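Local coordinates for protein putative retaining b-glycosidase (PDB 5A95) that probably hydrolyses mixed-linkage beta-glucans as a retaining beta-glucanase of glycoside hydrolase family 5, subfamily 26, at residues A[85-90]-A[130-135]; A[95-100]-A[330-335]. The protein carries 1 engineered substitution. One frame throughout, in Å; residues are numbered along the deposited sequence. Where two conformers were deposited one is given.

Contact 1. Residues A[85-90]-A[130-135]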
ATOM      1  N   TRP A  85     -12.476 -30.355   6.320  1.00  9.89           N
ATOM      2  CA  TRP A  85     -11.157 -30.145   6.918  1.00  9.37           C
ATOM      3  C   TRP A  85     -11.059 -31.073   8.122  1.00 10.08           C
ATOM      4  O   TRP A  85     -11.550 -30.742   9.209  1.00 12.11           O
ATOM      5  CB  TRP A  85     -10.974 -28.676   7.334  1.00 10.51           C
ATOM      6  CG  TRP A  85      -9.618 -28.394   7.944  1.00  9.25           C
ATOM      7  CD1 TRP A  85      -9.344 -28.140   9.256  1.00 10.12           C
ATOM      8  CD2 TRP A  85      -8.373 -28.274   7.258  1.00  8.96           C
ATOM      9  NE1 TRP A  85      -8.008 -27.905   9.437  1.00 10.44           N
ATOM     10  CE2 TRP A  85      -7.381 -27.971   8.227  1.00  9.94           C
ATOM     11  CE3 TRP A  85      -7.986 -28.407   5.920  1.00  8.90           C
ATOM     12  CZ2 TRP A  85      -6.037 -27.779   7.897  1.00 10.97           C
ATOM     13  CZ3 TRP A  85      -6.663 -28.224   5.600  1.00  9.37           C
ATOM     14  CH2 TRP A  85      -5.686 -27.927   6.587  1.00  9.85           C
ATOM     15  N   GLN A  86     -10.488 -32.262   7.882  0.50 10.43           N
ATOM     16  CA  GLN A  86     -10.555 -33.427   8.775  0.50 11.10           C
ATOM     17  C   GLN A  86      -9.246 -34.176   8.796  0.50 10.86           C
ATOM     18  O   GLN A  86      -8.564 -34.260   7.767  0.50 13.46           O
ATOM     19  CB  GLN A  86     -11.583 -34.449   8.270  0.50 12.33           C
ATOM     20  CG  GLN A  86     -12.993 -33.936   8.211  0.50 12.23           C
ATOM     21  CD  GLN A  86     -13.984 -34.981   7.751  0.50 16.58           C
ATOM     22  OE1 GLN A  86     -14.874 -35.366   8.494  0.50 20.31           O
ATOM     23  NE2 GLN A  86     -13.834 -35.437   6.510  0.50 18.32           N
ATOM     24  N   LYS A  87      -8.920 -34.778   9.939  1.00  9.46           N
ATOM     25  CA  LYS A  87      -7.791 -35.682  10.000  1.00  9.89           C
ATOM     26  C   LYS A  87      -7.899 -36.813   9.001  1.00 10.00           C
ATOM     27  O   LYS A  87      -6.889 -37.243   8.448  1.00 10.29           O
ATOM     28  CB  LYS A  87      -7.621 -36.223  11.417  1.00 10.72           C
ATOM     29  CG  LYS A  87      -6.370 -37.068  11.530  1.00 12.61           C
ATOM     30  CD  LYS A  87      -5.994 -37.423  12.946  1.00 15.54           C
ATOM     31  CE  LYS A  87      -4.693 -38.194  12.937  1.00 20.21           C
ATOM     32  NZ  LYS A  87      -4.228 -38.504  14.294  1.00 21.48           N
ATOM     33  N   SER A  88      -9.117 -37.315   8.780  1.00 10.47           N
ATOM     34  CA  SER A  88      -9.330 -38.482   7.920  1.00 11.45           C
ATOM     35  C   SER A  88      -8.820 -38.236   6.498  1.00 10.58           C
ATOM     36  O   SER A  88      -8.444 -39.178   5.803  1.00 11.86           O
ATOM     37  CB  SER A  88     -10.809 -38.862   7.871  1.00 12.69           C
ATOM     38  OG  SER A  88     -11.602 -37.816   7.328  1.00 14.96           O
ATOM     39  N   LEU A  89      -8.809 -36.971   6.061  1.00 10.94           N
ATOM     40  CA  LEU A  89      -8.274 -36.629   4.748  1.00  9.55           C
ATOM     41  C   LEU A  89      -6.758 -36.931   4.683  1.00  9.66           C
ATOM     42  O   LEU A  89      -6.265 -37.530   3.715  1.00 10.52           O
ATOM     43  CB  LEU A  89      -8.533 -35.148   4.472  1.00 10.94           C
ATOM     44  CG  LEU A  89      -7.936 -34.550   3.200  1.00 10.60           C
ATOM     45  CD1 LEU A  89      -8.327 -35.348   1.975  1.00 13.83           C
ATOM     46  CD2 LEU A  89      -8.322 -33.075   3.106  1.00 10.84           C
ATOM     47  N   PHE A  90      -6.018 -36.508   5.710  1.00  9.70           N
ATOM     48  CA  PHE A  90      -4.571 -36.744   5.752  1.00  9.74           C
ATOM     49  C   PHE A  90      -4.279 -38.234   5.884  1.00  9.83           C
ATOM     50  O   PHE A  90      -3.351 -38.755   5.245  1.00 10.60           O
ATOM     51  CB  PHE A  90      -3.921 -35.974   6.906  1.00  9.95           C
ATOM     52  CG  PHE A  90      -3.747 -34.488   6.647  1.00  9.90           C
ATOM     53  CD1 PHE A  90      -4.735 -33.730   6.044  1.00 10.36           C
ATOM     54  CD2 PHE A  90      -2.605 -33.869   7.076  1.00 10.32           C
ATOM     55  CE1 PHE A  90      -4.559 -32.355   5.818  1.00 10.33           C
ATOM     56  CE2 PHE A  90      -2.417 -32.507   6.868  1.00 10.52           C
ATOM     57  CZ  PHE A  90      -3.397 -31.754   6.258  1.00 10.18           C
ATOM     58  N   ALA A 130      -0.136 -34.174  10.027  1.00  9.29           N
ATOM     59  CA  ALA A 130       0.957 -34.591   9.171  1.00 10.04           C
ATOM     60  C   ALA A 130       2.070 -35.237  10.009  1.00 10.41           C
ATOM     61  O   ALA A 130       2.614 -36.273   9.632  1.00 10.75           O
ATOM     62  CB  ALA A 130       1.488 -33.386   8.386  1.00  9.15           C
ATOM     63  N   ASN A 131       2.446 -34.609  11.120  1.00  9.43           N
ATOM     64  CA  ASN A 131       3.473 -35.191  11.978  1.00 10.21           C
ATOM     65  C   ASN A 131       3.073 -36.561  12.517  1.00 10.97           C
ATOM     66  O   ASN A 131       3.903 -37.461  12.589  1.00 12.08           O
ATOM     67  CB  ASN A 131       3.806 -34.227  13.092  1.00 10.90           C
ATOM     68  CG  ASN A 131       4.736 -34.810  14.124  1.00 11.63           C
ATOM     69  OD1 ASN A 131       4.290 -35.154  15.224  1.00 13.28           O
ATOM     70  ND2 ASN A 131       5.998 -34.958  13.782  1.00 11.64           N
ATOM     71  N   ASP A 132       1.801 -36.711  12.884  1.00 10.62           N
ATOM     72  CA  ASP A 132       1.327 -38.007  13.391  1.00 12.09           C
ATOM     73  C   ASP A 132       1.514 -39.108  12.347  1.00 12.61           C
ATOM     74  O   ASP A 132       1.782 -40.260  12.696  1.00 15.23           O
ATOM     75  CB  ASP A 132      -0.149 -37.905  13.820  1.00 14.08           C
ATOM     76  CG  ASP A 132      -0.619 -39.130  14.580  1.00 18.35           C
ATOM     77  OD1 ASP A 132       0.106 -39.556  15.509  1.00 23.87           O
ATOM     78  OD2 ASP A 132      -1.700 -39.671  14.251  1.00 23.19           O
ATOM     79  N   LEU A 133       1.433 -38.730  11.072  1.00 12.37           N
ATOM     80  CA  LEU A 133       1.534 -39.670   9.971  1.00 13.18           C
ATOM     81  C   LEU A 133       2.913 -39.721   9.334  1.00 14.20           C
ATOM     82  O   LEU A 133       3.136 -40.528   8.430  1.00 19.89           O
ATOM     83  CB  LEU A 133       0.513 -39.265   8.892  1.00 16.89           C
ATOM     84  CG  LEU A 133      -0.942 -39.497   9.310  1.00 16.94           C
ATOM     85  CD1 LEU A 133      -1.909 -38.640   8.513  1.00 18.70           C
ATOM     86  CD2 LEU A 133      -1.307 -40.980   9.200  1.00 18.66           C
ATOM     87  N   GLY A 134       3.838 -38.894   9.814  1.00 14.96           N
ATOM     88  CA  GLY A 134       5.198 -38.869   9.300  1.00 15.44           C
ATOM     89  C   GLY A 134       5.364 -38.203   7.940  1.00 16.64           C
ATOM     90  O   GLY A 134       6.386 -38.421   7.263  1.00 18.18           O
ATOM     91  N   ILE A 135       4.391 -37.372   7.545  1.00 13.55           N
ATOM     92  CA  ILE A 135       4.442 -36.680   6.257  1.00 11.84           C
ATOM     93  C   ILE A 135       4.700 -35.186   6.450  1.00 10.83           C
ATOM     94  O   ILE A 135       4.659 -34.664   7.562  1.00 11.53           O
ATOM     95  CB  ILE A 135       3.180 -36.925   5.440  1.00 12.71           C
ATOM     96  CG1 ILE A 135       1.983 -36.240   6.078  1.00 12.16           C
ATOM     97  CG2 ILE A 135       3.025 -38.438   5.247  1.00 14.13           C
ATOM     98  CD1 ILE A 135       0.732 -36.296   5.265  1.00 16.86           C
TER
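Phe90 and Leu133 make the apolar half of this contact, Lys87 and Asp132 the charged half. CB of Phe90 meets methyl CD1 of Leu133 at 3.7 Å, and the same methyl rests against the Phe90 carbonyl carbon, C to CD1 3.6 Å. Further out, the ring turns one flank to the last turn of helix 116-133. CD2 lies 3.9 Å from the backbone N of Ala130, which approaches the ring obliquely, and CE2 lies 4.3 Å from CB of Ala130. At the tip, CZ of Phe90 comes to 4.5 Å from CH2 of Trp85, in its own segment. Trp129 meets the ring edge-to-face, and Ile73 and Ala126 also pack on Phe90. The two helices, 87-96 and 116-133, are outer helices of the family 5 (beta/alpha)8 barrel; strand 101-106 and the short helix 108-114 come between them in the chain. Helix 116-133 finishes in a Schellman motif: Gly134 takes positive phi (75°), and Ile135 N reaches back to Ala130 O at 3.0 Å. Nearer the surface, Lys87 runs out fully extended, its CG anti to the backbone N (chi1 -175°), which carries the ammonium over to helix 116-133. The two side chains cross at about a right angle, and Lys87 NZ forms a salt bridge to Asp132 OD2 of 2.8 Å, reaching the oxygen from above the carboxylate plane, 44° out of it. The other oxygen, OD1, is bound by Lys46, so two lysines share this carboxylate and probably keep it ionised.

Contact 2. Residues A[95-100]-A[330-335]. With BGC (beta-D-glucopyranose), chain D; BGC (beta-D-glucopyranose), chain B.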
ATOM      1  N   ASN A  95      -1.975 -43.137   4.227  1.00 13.22           N
ATOM      2  CA  ASN A  95      -2.111 -44.591   4.358  1.00 16.01           C
ATOM      3  C   ASN A  95      -2.398 -45.330   3.068  1.00 15.38           C
ATOM      4  O   ASN A  95      -1.989 -46.471   2.911  1.00 19.25           O
ATOM      5  CB  ASN A  95      -3.210 -44.957   5.364  1.00 18.87           C
ATOM      6  CG  ASN A  95      -2.896 -44.488   6.771  1.00 21.53           C
ATOM      7  OD1 ASN A  95      -1.739 -44.314   7.139  1.00 23.93           O
ATOM      8  ND2 ASN A  95      -3.940 -44.285   7.565  1.00 26.53           N
ATOM      9  N   ASN A  96      -3.128 -44.685   2.173  1.00 13.42           N
ATOM     10  CA  ASN A  96      -3.630 -45.334   0.958  1.00 14.16           C
ATOM     11  C   ASN A  96      -3.168 -44.785  -0.388  1.00 13.03           C
ATOM     12  O   ASN A  96      -3.320 -45.459  -1.400  1.00 14.55           O
ATOM     13  CB  ASN A  96      -5.155 -45.344   0.967  1.00 14.27           C
ATOM     14  CG  ASN A  96      -5.722 -46.226   2.065  1.00 17.23           C
ATOM     15  OD1 ASN A  96      -5.103 -47.212   2.469  1.00 20.55           O
ATOM     16  ND2 ASN A  96      -6.910 -45.887   2.530  1.00 20.22           N
ATOM     17  N   TRP A  97      -2.612 -43.569  -0.410  1.00 11.29           N
ATOM     18  CA  TRP A  97      -2.185 -42.959  -1.679  1.00 10.59           C
ATOM     19  C   TRP A  97      -0.680 -42.783  -1.842  1.00 10.75           C
ATOM     20  O   TRP A  97      -0.223 -42.240  -2.854  1.00 11.57           O
ATOM     21  CB  TRP A  97      -2.919 -41.621  -1.894  1.00 10.83           C
ATOM     22  CG  TRP A  97      -4.382 -41.777  -2.171  1.00  9.77           C
ATOM     23  CD1 TRP A  97      -5.345 -42.212  -1.288  1.00 10.81           C
ATOM     24  CD2 TRP A  97      -5.073 -41.500  -3.394  1.00  9.54           C
ATOM     25  NE1 TRP A  97      -6.559 -42.262  -1.904  1.00 11.02           N
ATOM     26  CE2 TRP A  97      -6.433 -41.817  -3.193  1.00  9.73           C
ATOM     27  CE3 TRP A  97      -4.673 -41.007  -4.649  1.00  9.95           C
ATOM     28  CZ2 TRP A  97      -7.401 -41.646  -4.198  1.00 10.10           C
ATOM     29  CZ3 TRP A  97      -5.633 -40.843  -5.637  1.00  9.95           C
ATOM     30  CH2 TRP A  97      -6.978 -41.176  -5.416  1.00  9.75           C
ATOM     31  N   GLY A  98       0.098 -43.225  -0.863  1.00 11.99           N
ATOM     32  CA  GLY A  98       1.548 -43.260  -0.979  1.00 13.19           C
ATOM     33  C   GLY A  98       2.222 -41.929  -0.786  1.00 11.66           C
ATOM     34  O   GLY A  98       3.392 -41.801  -1.063  1.00 13.46           O
ATOM     35  N   VAL A  99       1.493 -40.919  -0.318  1.00 10.35           N
ATOM     36  CA  VAL A  99       2.101 -39.599  -0.246  1.00  9.58           C
ATOM     37  C   VAL A  99       3.057 -39.457   0.927  1.00 10.34           C
ATOM     38  O   VAL A  99       2.846 -40.057   1.979  1.00 12.35           O
ATOM     39  CB  VAL A  99       1.085 -38.445  -0.146  1.00 11.50           C
ATOM     40  CG1 VAL A  99      -0.044 -38.581  -1.167  1.00 11.67           C
ATOM     41  CG2 VAL A  99       0.546 -38.244   1.261  1.00 11.91           C
ATOM     42  N   ASN A 100       4.090 -38.623   0.761  1.00  8.55           N
ATOM     43  CA  ASN A 100       4.881 -38.182   1.882  1.00  8.80           C
ATOM     44  C   ASN A 100       4.739 -36.673   2.111  1.00  8.62           C
ATOM     45  O   ASN A 100       5.374 -36.138   3.014  1.00  8.88           O
ATOM     46  CB  ASN A 100       6.345 -38.604   1.768  1.00  9.77           C
ATOM     47  CG  ASN A 100       7.079 -37.941   0.609  1.00 10.40           C
ATOM     48  OD1 ASN A 100       6.687 -36.911   0.122  1.00 10.18           O
ATOM     49  ND2 ASN A 100       8.181 -38.526   0.196  1.00 12.03           N
ATOM     50  N   TRP A 330      -1.983 -31.607  -8.587  1.00  6.30           N
ATOM     51  CA  TRP A 330      -3.154 -30.747  -8.389  1.00  6.71           C
ATOM     52  C   TRP A 330      -4.368 -31.459  -9.005  1.00  7.81           C
ATOM     53  O   TRP A 330      -4.331 -31.741 -10.192  1.00  7.80           O
ATOM     54  CB  TRP A 330      -2.929 -29.365  -9.079  1.00  6.91           C
ATOM     55  CG  TRP A 330      -4.085 -28.413  -8.915  1.00  7.36           C
ATOM     56  CD1 TRP A 330      -5.223 -28.379  -9.666  1.00  8.01           C
ATOM     57  CD2 TRP A 330      -4.261 -27.448  -7.880  1.00  7.20           C
ATOM     58  NE1 TRP A 330      -6.072 -27.404  -9.198  1.00  9.33           N
ATOM     59  CE2 TRP A 330      -5.510 -26.823  -8.093  1.00  8.08           C
ATOM     60  CE3 TRP A 330      -3.473 -27.036  -6.801  1.00  7.60           C
ATOM     61  CZ2 TRP A 330      -5.999 -25.819  -7.254  1.00  9.02           C
ATOM     62  CZ3 TRP A 330      -3.947 -26.051  -5.972  1.00  8.23           C
ATOM     63  CH2 TRP A 330      -5.198 -25.428  -6.209  1.00  9.19           C
ATOM     64  N   VAL A 331      -5.448 -31.723  -8.254  1.00  8.30           N
ATOM     65  CA  VAL A 331      -5.625 -31.444  -6.819  1.00  7.70           C
ATOM     66  C   VAL A 331      -6.488 -32.560  -6.216  1.00  7.27           C
ATOM     67  O   VAL A 331      -7.391 -33.073  -6.889  1.00  8.59           O
ATOM     68  CB  VAL A 331      -6.286 -30.056  -6.603  1.00  7.90           C
ATOM     69  CG1 VAL A 331      -7.593 -29.943  -7.354  1.00  8.70           C
ATOM     70  CG2 VAL A 331      -6.473 -29.740  -5.125  1.00  9.33           C
ATOM     71  N   PHE A 332      -6.213 -32.935  -4.972  1.00  8.03           N
ATOM     72  CA  PHE A 332      -6.953 -33.981  -4.286  1.00  7.82           C
ATOM     73  C   PHE A 332      -8.188 -33.350  -3.648  1.00  7.41           C
ATOM     74  O   PHE A 332      -8.226 -33.068  -2.468  1.00  8.82           O
ATOM     75  CB  PHE A 332      -6.059 -34.675  -3.267  1.00  7.53           C
ATOM     76  CG  PHE A 332      -6.619 -35.972  -2.776  1.00  8.35           C
ATOM     77  CD1 PHE A 332      -6.384 -37.139  -3.492  1.00  9.35           C
ATOM     78  CD2 PHE A 332      -7.338 -36.054  -1.592  1.00  9.42           C
ATOM     79  CE1 PHE A 332      -6.864 -38.353  -3.036  1.00  9.36           C
ATOM     80  CE2 PHE A 332      -7.815 -37.278  -1.134  1.00 10.08           C
ATOM     81  CZ  PHE A 332      -7.591 -38.415  -1.872  1.00  9.56           C
ATOM     82  N   ASP A 333      -9.187 -33.148  -4.500  1.00  8.59           N
ATOM     83  CA  ASP A 333     -10.445 -32.503  -4.183  1.00  8.75           C
ATOM     84  C   ASP A 333     -11.428 -32.938  -5.247  1.00  9.23           C
ATOM     85  O   ASP A 333     -11.027 -33.093  -6.400  1.00 10.06           O
ATOM     86  CB  ASP A 333     -10.274 -30.971  -4.255  1.00  9.00           C
ATOM     87  CG  ASP A 333     -11.441 -30.241  -3.659  1.00  8.69           C
ATOM     88  OD1 ASP A 333     -11.526 -30.201  -2.414  1.00  8.98           O
ATOM     89  OD2 ASP A 333     -12.314 -29.740  -4.420  1.00  9.79           O
ATOM     90  N   PRO A 334     -12.721 -33.128  -4.893  1.00 10.23           N
ATOM     91  CA  PRO A 334     -13.712 -33.494  -5.919  1.00 10.19           C
ATOM     92  C   PRO A 334     -14.337 -32.308  -6.661  1.00 10.15           C
ATOM     93  O   PRO A 334     -15.072 -32.513  -7.618  1.00 12.88           O
ATOM     94  CB  PRO A 334     -14.786 -34.245  -5.114  1.00 11.88           C
ATOM     95  CG  PRO A 334     -14.747 -33.599  -3.781  1.00 12.79           C
ATOM     96  CD  PRO A 334     -13.310 -33.205  -3.542  1.00  9.31           C
ATOM     97  N   ASP A 335     -14.080 -31.087  -6.211  1.00 11.01           N
ATOM     98  CA  ASP A 335     -14.697 -29.887  -6.774  1.00 12.38           C
ATOM     99  C   ASP A 335     -13.751 -29.061  -7.619  1.00 10.90           C
ATOM    100  O   ASP A 335     -14.084 -28.672  -8.740  1.00 12.98           O
ATOM    101  CB  ASP A 335     -15.290 -28.999  -5.665  1.00 12.70           C
ATOM    102  CG  ASP A 335     -16.247 -29.737  -4.792  1.00 15.09           C
ATOM    103  OD1 ASP A 335     -17.161 -30.344  -5.352  1.00 18.68           O
ATOM    104  OD2 ASP A 335     -16.097 -29.725  -3.560  1.00 17.58           O
TER
HETATM  105  C2  BGC D   1      -4.056 -22.394 -10.389  1.00 12.97           C
HETATM  106  C3  BGC D   1      -5.092 -23.234  -9.644  1.00 12.38           C
HETATM  107  C4  BGC D   1      -6.172 -23.697 -10.630  1.00 11.95           C
HETATM  108  C5  BGC D   1      -5.528 -24.419 -11.797  1.00 13.86           C
HETATM  109  C6  BGC D   1      -6.539 -24.927 -12.797  1.00 17.66           C
HETATM  110  C1  BGC D   1      -3.620 -22.982 -11.728  1.00 14.00           C
HETATM  111  O1  BGC D   1      -3.079 -22.021 -12.598  1.00 15.06           O
HETATM  112  O2  BGC D   1      -2.900 -22.141  -9.508  1.00 13.04           O
HETATM  113  O3  BGC D   1      -5.589 -22.432  -8.527  1.00 10.68           O
HETATM  114  O4  BGC D   1      -7.193 -24.544 -10.082  1.00 11.57           O
HETATM  115  O5  BGC D   1      -4.718 -23.460 -12.467  1.00 14.48           O
HETATM  116  O6  BGC D   1      -5.769 -25.391 -13.906  1.00 24.57           O
HETATM  117  C2  BGC B   3     -13.817 -25.927 -10.551  1.00 14.30           C
HETATM  118  C3  BGC B   3     -14.879 -25.787 -11.622  1.00 15.75           C
HETATM  119  C4  BGC B   3     -15.545 -24.435 -11.519  1.00 17.57           C
HETATM  120  C5  BGC B   3     -14.495 -23.346 -11.601  1.00 17.55           C
HETATM  121  C6  BGC B   3     -15.100 -21.954 -11.451  1.00 19.38           C
HETATM  122  C1  BGC B   3     -12.846 -24.779 -10.581  1.00 14.90           C
HETATM  123  O2  BGC B   3     -13.116 -27.163 -10.750  1.00 16.72           O
HETATM  124  O3  BGC B   3     -15.869 -26.793 -11.426  1.00 18.95           O
HETATM  125  O4  BGC B   3     -16.509 -24.323 -12.568  1.00 20.92           O
HETATM  126  O5  BGC B   3     -13.556 -23.525 -10.535  1.00 16.78           O
HETATM  127  O6  BGC B   3     -15.696 -21.828 -10.146  1.00 23.71           O
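One C-H corner of Phe332 points into the face of the Trp97 indole, with CE1 3.4 Å above the plane and over its centre. This T-shaped (edge-to-face) pair has planes at 83° and centroids of the six-membered rings 4.8 Å apart; CE1 comes to 3.5 Å from Trp97 CE2. With CG opposite the backbone N (chi1 -165°), Phe332 projects its ring toward Trp97; Leu89, Leu93 and Val71 pack round it. Trp97 is tethered through NE1 to Glu92, and Lys356 makes a cation-pi contact with its ring. Segment 330-335 follows strand 326-329 of the barrel and opens with a non-proline cis peptide between Trp330 and Val331, a feature met at this tryptophan in relatives of family 5. Trp330 belongs to the glycan pocket: C3 of the chain D glucose lies 3.6 Å above one face, near the rim, while Val331 CB backs the opposite face. Farther on, Asp333 OD2 closes an Asx turn with Asp335 N, and Asp335 O accepts a 2.7 Å bond from O2 of the chain B glucose. With no hydrogen bond between the two segments, their attraction probably rests on dispersion and on the C-H edge of Phe332 meeting the electron-rich face of Trp97.

Helix 87-96 serves both contacts, whose centres lie 12 Å apart: its first turn enters contact 1, and its end leads into contact 2. Leu89 CD1 touches Phe332 CE2 at 3.7 Å, joining the helix of contact 1 to the aromatic pair of contact 2. A second seam runs between the two helix exits, where Ile135 CB packs on Asn100 O at 3.4 Å and Leu133 CD2 lies 3.9 Å from Asn95 OD1. Only contact 2 includes residues of the glycan pocket, Trp330 and Asp335. Contact 1 is packing between outer helices of the barrel, with a magnesium ion about 11 Å from the side chain of Ala130.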